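Local coordinates for peptidoglycan-recognition protein LC (Drosophila melanogaster, PDB 2F2L) that activates the imd/Relish immune pathway in response to Gram-negative peptidoglycan, this chain being its extracellular domain, at residues Gly25-Cys37 and Thr149-Ala161. Numbering follows the deposited sequence.
With NAG (2-acetamido-2-deoxy-beta-D-glucopyranose), chain C.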
ATOM      1  N   GLY A  25     -15.597  15.467 -19.421  1.00 19.55           N
ATOM      2  CA  GLY A  25     -15.141  16.006 -20.704  1.00 19.38           C
ATOM      3  C   GLY A  25     -13.652  16.302 -20.716  1.00 19.18           C
ATOM      4  O   GLY A  25     -13.100  16.742 -21.729  1.00 18.12           O
ATOM      5  N   LEU A  26     -12.996  16.037 -19.591  1.00 18.90           N
ATOM      6  CA  LEU A  26     -11.600  16.424 -19.408  1.00 19.02           C
ATOM      7  C   LEU A  26     -10.780  15.332 -18.710  1.00 18.87           C
ATOM      8  O   LEU A  26     -11.176  14.816 -17.660  1.00 19.10           O
ATOM      9  CB  LEU A  26     -11.544  17.706 -18.591  1.00 19.03           C
ATOM     10  CG  LEU A  26     -10.166  18.312 -18.322  1.00 19.25           C
ATOM     11  CD1 LEU A  26      -9.513  18.743 -19.610  1.00 20.00           C
ATOM     12  CD2 LEU A  26     -10.309  19.492 -17.374  1.00 20.47           C
ATOM     13  N   VAL A  27      -9.639  14.997 -19.294  1.00 18.38           N
ATOM     14  CA  VAL A  27      -8.684  14.062 -18.699  1.00 18.32           C
ATOM     15  C   VAL A  27      -7.355  14.792 -18.569  1.00 18.40           C
ATOM     16  O   VAL A  27      -6.899  15.428 -19.532  1.00 18.30           O
ATOM     17  CB  VAL A  27      -8.528  12.780 -19.560  1.00 17.98           C
ATOM     18  CG1 VAL A  27      -7.535  11.801 -18.922  1.00 17.92           C
ATOM     19  CG2 VAL A  27      -9.868  12.122 -19.742  1.00 19.07           C
ATOM     20  N   ILE A  28      -6.737  14.724 -17.386  1.00 18.35           N
ATOM     21  CA  ILE A  28      -5.534  15.511 -17.074  1.00 18.05           C
ATOM     22  C   ILE A  28      -4.331  14.613 -16.804  1.00 18.67           C
ATOM     23  O   ILE A  28      -4.404  13.663 -15.988  1.00 18.54           O
ATOM     24  CB  ILE A  28      -5.769  16.421 -15.848  1.00 18.55           C
ATOM     25  CG1 ILE A  28      -6.879  17.437 -16.149  1.00 17.40           C
ATOM     26  CG2 ILE A  28      -4.504  17.181 -15.474  1.00 18.27           C
ATOM     27  CD1 ILE A  28      -7.474  18.066 -14.908  1.00 17.96           C
ATOM     28  N   ALA A  29      -3.223  14.911 -17.483  1.00 18.37           N
ATOM     29  CA  ALA A  29      -1.989  14.157 -17.292  1.00 18.95           C
ATOM     30  C   ALA A  29      -1.084  14.864 -16.283  1.00 18.72           C
ATOM     31  O   ALA A  29      -1.016  16.090 -16.253  1.00 19.75           O
ATOM     32  CB  ALA A  29      -1.276  13.942 -18.612  1.00 18.56           C
ATOM     33  N   LEU A  30      -0.443  14.079 -15.428  1.00 18.69           N
ATOM     34  CA  LEU A  30       0.450  14.605 -14.407  1.00 19.34           C
ATOM     35  C   LEU A  30       1.634  13.650 -14.195  1.00 19.53           C
ATOM     36  O   LEU A  30       1.502  12.445 -14.387  1.00 19.77           O
ATOM     37  CB  LEU A  30      -0.265  14.789 -13.058  1.00 19.55           C
ATOM     38  CG  LEU A  30      -1.607  15.513 -12.962  1.00 19.92           C
ATOM     39  CD1 LEU A  30      -2.762  14.531 -12.970  1.00 20.19           C
ATOM     40  CD2 LEU A  30      -1.659  16.348 -11.700  1.00 19.60           C
ATOM     41  N   PRO A  31       2.789  14.192 -13.784  1.00 19.25           N
ATOM     42  CA  PRO A  31       3.888  13.346 -13.329  1.00 19.43           C
ATOM     43  C   PRO A  31       3.717  13.005 -11.844  1.00 19.33           C
ATOM     44  O   PRO A  31       3.106  13.777 -11.105  1.00 19.01           O
ATOM     45  CB  PRO A  31       5.106  14.243 -13.542  1.00 18.90           C
ATOM     46  CG  PRO A  31       4.571  15.613 -13.258  1.00 19.26           C
ATOM     47  CD  PRO A  31       3.138  15.617 -13.719  1.00 19.10           C
ATOM     48  N   THR A  32       4.244  11.872 -11.395  1.00 19.65           N
ATOM     49  CA  THR A  32       4.214  11.593  -9.953  1.00 20.14           C
ATOM     50  C   THR A  32       5.402  12.267  -9.254  1.00 20.42           C
ATOM     51  O   THR A  32       5.391  12.456  -8.033  1.00 19.91           O
ATOM     52  CB  THR A  32       4.200  10.061  -9.639  1.00 20.04           C
ATOM     53  OG1 THR A  32       5.351   9.430 -10.214  1.00 20.90           O
ATOM     54  CG2 THR A  32       2.957   9.418 -10.170  1.00 20.65           C
ATOM     55  N   ASN A  33       6.425  12.619 -10.037  1.00 20.74           N
ATOM     56  CA  ASN A  33       7.721  13.080  -9.523  1.00 20.44           C
ATOM     57  C   ASN A  33       8.356  12.136  -8.510  1.00 20.61           C
ATOM     58  O   ASN A  33       9.098  12.556  -7.628  1.00 21.13           O
ATOM     59  CB  ASN A  33       7.606  14.509  -8.966  1.00 20.65           C
ATOM     60  CG  ASN A  33       7.249  15.513 -10.040  1.00 21.69           C
ATOM     61  OD1 ASN A  33       7.769  15.436 -11.153  1.00 22.36           O
ATOM     62  ND2 ASN A  33       6.345  16.450  -9.724  1.00 21.81           N
ATOM     63  N   SER A  34       8.075  10.848  -8.664  1.00 21.22           N
ATOM     64  CA  SER A  34       8.743   9.800  -7.932  1.00 20.98           C
ATOM     65  C   SER A  34       9.753   9.191  -8.897  1.00 21.36           C
ATOM     66  O   SER A  34       9.714   9.478 -10.098  1.00 22.02           O
ATOM     67  CB  SER A  34       7.731   8.741  -7.482  1.00 20.99           C
ATOM     68  OG  SER A  34       7.184   8.027  -8.582  1.00 20.90           O
ATOM     69  N   GLU A  35      10.647   8.351  -8.386  1.00 20.93           N
ATOM     70  CA  GLU A  35      11.423   7.459  -9.244  1.00 21.66           C
ATOM     71  C   GLU A  35      10.475   6.654 -10.124  1.00 21.16           C
ATOM     72  O   GLU A  35       9.323   6.446  -9.764  1.00 20.82           O
ATOM     73  CB  GLU A  35      12.286   6.510  -8.411  1.00 21.57           C
ATOM     74  CG  GLU A  35      13.629   7.102  -8.013  1.00 23.44           C
ATOM     75  CD  GLU A  35      14.264   6.397  -6.831  1.00 24.29           C
ATOM     76  OE1 GLU A  35      15.331   5.765  -7.005  1.00 27.96           O
ATOM     77  OE2 GLU A  35      13.696   6.480  -5.719  1.00 29.49           O
ATOM     78  N   ASN A  36      10.951   6.219 -11.282  1.00 21.21           N
ATOM     79  CA  ASN A  36      10.111   5.475 -12.210  1.00 21.89           C
ATOM     80  C   ASN A  36      10.122   3.974 -11.873  1.00 21.31           C
ATOM     81  O   ASN A  36      10.571   3.578 -10.797  1.00 21.23           O
ATOM     82  CB  ASN A  36      10.511   5.777 -13.668  1.00 21.66           C
ATOM     83  CG  ASN A  36      11.826   5.151 -14.069  1.00 23.65           C
ATOM     84  OD1 ASN A  36      12.542   4.590 -13.242  1.00 23.35           O
ATOM     85  ND2 ASN A  36      12.150   5.248 -15.362  1.00 25.46           N
ATOM     86  N   CYS A  37       9.604   3.148 -12.770  1.00 21.05           N
ATOM     87  CA  CYS A  37       9.534   1.704 -12.538  1.00 20.85           C
ATOM     88  C   CYS A  37       9.420   0.969 -13.878  1.00 20.25           C
ATOM     89  O   CYS A  37       8.831   1.481 -14.814  1.00 20.44           O
ATOM     90  CB  CYS A  37       8.339   1.385 -11.624  1.00 21.26           C
ATOM     91  SG  CYS A  37       6.721   1.908 -12.238  1.00 23.74           S
ATOM     92  N   THR A 149       4.968  24.208  -9.980  1.00 19.86           N
ATOM     93  CA  THR A 149       6.252  23.633 -10.351  1.00 19.80           C
ATOM     94  C   THR A 149       6.214  22.111 -10.399  1.00 19.64           C
ATOM     95  O   THR A 149       6.886  21.502 -11.236  1.00 19.19           O
ATOM     96  CB  THR A 149       7.328  24.074  -9.365  1.00 19.78           C
ATOM     97  OG1 THR A 149       7.386  25.505  -9.349  1.00 21.35           O
ATOM     98  CG2 THR A 149       8.689  23.525  -9.763  1.00 20.24           C
ATOM     99  N   ASP A 150       5.418  21.507  -9.511  1.00 19.53           N
ATOM    100  CA  ASP A 150       5.280  20.050  -9.461  1.00 19.64           C
ATOM    101  C   ASP A 150       4.480  19.458 -10.620  1.00 19.46           C
ATOM    102  O   ASP A 150       4.457  18.240 -10.778  1.00 19.34           O
ATOM    103  CB  ASP A 150       4.618  19.619  -8.149  1.00 20.34           C
ATOM    104  CG  ASP A 150       5.498  19.876  -6.934  1.00 21.71           C
ATOM    105  OD1 ASP A 150       6.721  20.104  -7.107  1.00 23.82           O
ATOM    106  OD2 ASP A 150       4.959  19.860  -5.807  1.00 21.49           O
ATOM    107  N   PHE A 151       3.811  20.303 -11.403  1.00 18.80           N
ATOM    108  CA  PHE A 151       3.085  19.837 -12.594  1.00 18.51           C
ATOM    109  C   PHE A 151       3.949  19.808 -13.860  1.00 18.47           C
ATOM    110  O   PHE A 151       3.507  19.288 -14.894  1.00 17.99           O
ATOM    111  CB  PHE A 151       1.852  20.718 -12.858  1.00 18.10           C
ATOM    112  CG  PHE A 151       0.733  20.568 -11.845  1.00 17.64           C
ATOM    113  CD1 PHE A 151       0.629  19.454 -11.017  1.00 16.89           C
ATOM    114  CD2 PHE A 151      -0.262  21.537 -11.771  1.00 17.43           C
ATOM    115  CE1 PHE A 151      -0.419  19.335 -10.121  1.00 17.28           C
ATOM    116  CE2 PHE A 151      -1.310  21.417 -10.871  1.00 17.48           C
ATOM    117  CZ  PHE A 151      -1.393  20.314 -10.057  1.00 17.28           C
ATOM    118  N   LYS A 152       5.165  20.364 -13.784  1.00 18.40           N
ATOM    119  CA  LYS A 152       6.034  20.478 -14.951  1.00 18.60           C
ATOM    120  C   LYS A 152       6.596  19.111 -15.349  1.00 18.38           C
ATOM    121  O   LYS A 152       7.116  18.370 -14.514  1.00 18.34           O
ATOM    122  CB  LYS A 152       7.184  21.497 -14.732  1.00 18.87           C
ATOM    123  CG  LYS A 152       6.770  22.998 -14.683  1.00 19.49           C
ATOM    124  CD  LYS A 152       5.824  23.406 -15.844  1.00 20.73           C
ATOM    125  CE  LYS A 152       5.607  24.924 -15.965  1.00 20.68           C
ATOM    126  NZ  LYS A 152       4.816  25.307 -17.215  1.00 20.07           N
ATOM    127  N   ALA A 153       6.484  18.804 -16.639  1.00 18.18           N
ATOM    128  CA  ALA A 153       6.932  17.541 -17.200  1.00 18.32           C
ATOM    129  C   ALA A 153       6.940  17.646 -18.718  1.00 18.23           C
ATOM    130  O   ALA A 153       6.193  16.956 -19.399  1.00 17.56           O
ATOM    131  CB  ALA A 153       6.022  16.411 -16.751  1.00 18.51           C
ATOM    132  N   ASP A 154       7.800  18.522 -19.230  1.00 18.46           N
ATOM    133  CA  ASP A 154       7.865  18.842 -20.662  1.00 18.52           C
ATOM    134  C   ASP A 154       7.956  17.599 -21.553  1.00 18.42           C
ATOM    135  O   ASP A 154       7.282  17.523 -22.575  1.00 18.20           O
ATOM    136  CB  ASP A 154       9.060  19.765 -20.947  1.00 18.91           C
ATOM    137  CG  ASP A 154       8.815  21.209 -20.524  1.00 19.92           C
ATOM    138  OD1 ASP A 154       7.740  21.501 -19.962  1.00 22.53           O
ATOM    139  OD2 ASP A 154       9.702  22.068 -20.774  1.00 21.88           O
ATOM    140  N   ALA A 155       8.771  16.620 -21.163  1.00 18.44           N
ATOM    141  CA  ALA A 155       8.995  15.453 -22.017  1.00 18.32           C
ATOM    142  C   ALA A 155       7.786  14.518 -22.055  1.00 18.32           C
ATOM    143  O   ALA A 155       7.524  13.870 -23.068  1.00 18.59           O
ATOM    144  CB  ALA A 155      10.249  14.716 -21.605  1.00 18.57           C
ATOM    145  N   LEU A 156       7.039  14.453 -20.960  1.00 18.12           N
ATOM    146  CA  LEU A 156       5.793  13.686 -20.931  1.00 17.81           C
ATOM    147  C   LEU A 156       4.771  14.316 -21.876  1.00 17.39           C
ATOM    148  O   LEU A 156       4.233  13.637 -22.759  1.00 17.09           O
ATOM    149  CB  LEU A 156       5.223  13.623 -19.500  1.00 17.99           C
ATOM    150  CG  LEU A 156       3.819  13.040 -19.313  1.00 18.07           C
ATOM    151  CD1 LEU A 156       3.784  11.574 -19.706  1.00 17.68           C
ATOM    152  CD2 LEU A 156       3.346  13.223 -17.882  1.00 17.13           C
ATOM    153  N   TYR A 157       4.526  15.614 -21.705  1.00 16.84           N
ATOM    154  CA  TYR A 157       3.446  16.281 -22.439  1.00 17.32           C
ATOM    155  C   TYR A 157       3.722  16.390 -23.941  1.00 17.48           C
ATOM    156  O   TYR A 157       2.797  16.317 -24.740  1.00 17.06           O
ATOM    157  CB  TYR A 157       3.169  17.665 -21.856  1.00 17.61           C
ATOM    158  CG  TYR A 157       2.889  17.637 -20.366  1.00 17.84           C
ATOM    159  CD1 TYR A 157       1.986  16.725 -19.823  1.00 17.34           C
ATOM    160  CD2 TYR A 157       3.518  18.532 -19.499  1.00 18.57           C
ATOM    161  CE1 TYR A 157       1.711  16.706 -18.469  1.00 18.08           C
ATOM    162  CE2 TYR A 157       3.261  18.506 -18.131  1.00 17.94           C
ATOM    163  CZ  TYR A 157       2.358  17.591 -17.628  1.00 18.07           C
ATOM    164  OH  TYR A 157       2.087  17.552 -16.275  1.00 18.81           O
ATOM    165  N   ALA A 158       4.997  16.539 -24.302  1.00 17.10           N
ATOM    166  CA  ALA A 158       5.426  16.566 -25.707  1.00 17.70           C
ATOM    167  C   ALA A 158       5.087  15.265 -26.432  1.00 17.79           C
ATOM    168  O   ALA A 158       4.846  15.269 -27.636  1.00 17.25           O
ATOM    169  CB  ALA A 158       6.923  16.840 -25.795  1.00 16.99           C
ATOM    170  N   SER A 159       5.049  14.161 -25.682  1.00 18.28           N
ATOM    171  CA  SER A 159       4.709  12.843 -26.232  1.00 18.89           C
ATOM    172  C   SER A 159       3.248  12.714 -26.687  1.00 19.23           C
ATOM    173  O   SER A 159       2.929  11.840 -27.498  1.00 19.11           O
ATOM    174  CB  SER A 159       5.040  11.746 -25.206  1.00 19.02           C
ATOM    175  OG  SER A 159       6.360  11.920 -24.692  1.00 19.04           O
ATOM    176  N   PHE A 160       2.370  13.574 -26.166  1.00 19.81           N
ATOM    177  CA  PHE A 160       0.954  13.598 -26.562  1.00 20.45           C
ATOM    178  C   PHE A 160       0.601  14.760 -27.489  1.00 21.04           C
ATOM    179  O   PHE A 160      -0.541  14.894 -27.913  1.00 21.34           O
ATOM    180  CB  PHE A 160       0.056  13.709 -25.326  1.00 20.32           C
ATOM    181  CG  PHE A 160       0.282  12.641 -24.312  1.00 19.76           C
ATOM    182  CD1 PHE A 160       0.121  11.309 -24.645  1.00 19.19           C
ATOM    183  CD2 PHE A 160       0.631  12.971 -23.012  1.00 20.63           C
ATOM    184  CE1 PHE A 160       0.312  10.319 -23.703  1.00 20.43           C
ATOM    185  CE2 PHE A 160       0.820  11.996 -22.064  1.00 19.72           C
ATOM    186  CZ  PHE A 160       0.655  10.662 -22.403  1.00 20.17           C
ATOM    187  N   ALA A 161       1.585  15.585 -27.820  1.00 22.07           N
ATOM    188  CA  ALA A 161       1.336  16.843 -28.540  1.00 22.35           C
ATOM    189  C   ALA A 161       0.615  16.688 -29.881  1.00 22.32           C
ATOM    190  O   ALA A 161      -0.177  17.553 -30.254  1.00 22.35           O
ATOM    191  CB  ALA A 161       2.646  17.613 -28.721  1.00 22.75           C
TER
HETATM  192  C1  NAG C 998      13.483   4.768 -15.630  1.00 36.59           C
HETATM  193  C2  NAG C 998      13.441   4.346 -17.098  1.00 39.90           C
HETATM  194  C3  NAG C 998      14.853   4.026 -17.580  1.00 42.08           C
HETATM  195  C4  NAG C 998      15.787   5.190 -17.268  1.00 43.66           C
HETATM  196  C5  NAG C 998      15.752   5.425 -15.763  1.00 43.27           C
HETATM  197  C6  NAG C 998      16.713   6.532 -15.323  1.00 44.02           C
HETATM  198  C7  NAG C 998      11.457   3.057 -17.879  1.00 40.85           C
HETATM  199  C8  NAG C 998      10.883   4.300 -18.451  1.00 41.13           C
HETATM  200  N2  NAG C 998      12.611   3.150 -17.223  1.00 40.03           N
HETATM  201  O3  NAG C 998      14.838   3.746 -18.961  1.00 41.33           O
HETATM  202  O4  NAG C 998      17.097   4.895 -17.710  1.00 47.09           O
HETATM  203  O5  NAG C 998      14.426   5.797 -15.414  1.00 40.54           O
HETATM  204  O6  NAG C 998      16.359   7.751 -15.940  1.00 45.43           O
HETATM  205  O7  NAG C 998      10.845   1.987 -18.022  1.00 43.63           O
HETATM  206  O   HOH W   1       8.140  15.577 -13.942  1.00 36.98           O
HETATM  207  O   HOH W   2       7.874  18.306 -11.935  1.00 44.71           O
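Asn33 and Asp150 make the direct polar link between 25-37 and 149-161. Asn33 ND2 donates to Asp150 O at 2.8 Å, with the acceptor close to the amide plane; the bond is bent, the N-H...O angle being 137°. At the other end of the amide, two waters bridge OD1 and Lys152 O, though they have more acceptors in reach than protons. One end is thus held directly and the other through water, which probably restricts its flip.

Apolar contacts fill the middle. Pro31 lays CG against Ala153 CB (3.9 Å). Leu30 CB points away, but CG anti to the carbonyl carbon and a chi2 of 96° carry CD2 to 3.6 Å from Phe151 CE1. Leu156 CD2 lies near the Leu30 carbonyl. Ala29 CB meets Tyr157 CE1 and, more loosely, Phe160.

Tyr157 OH donates to Phe151 O (2.6 Å) in the carbonyl plane, tying the helix to the preceding 3-10 segment. The same hydroxyl is hydrogen-bonded to Ser141 OG and touches Pro31 CD (3.4 Å).

The end of strand 26-31, an inner strand of the mixed sheet, thus packs at Ala29 to Pro31 against helix 154-158 and the 3-10 segment before it. Strand and helix axes run roughly antiparallel, at 148°, within the amidase-like PGRP fold.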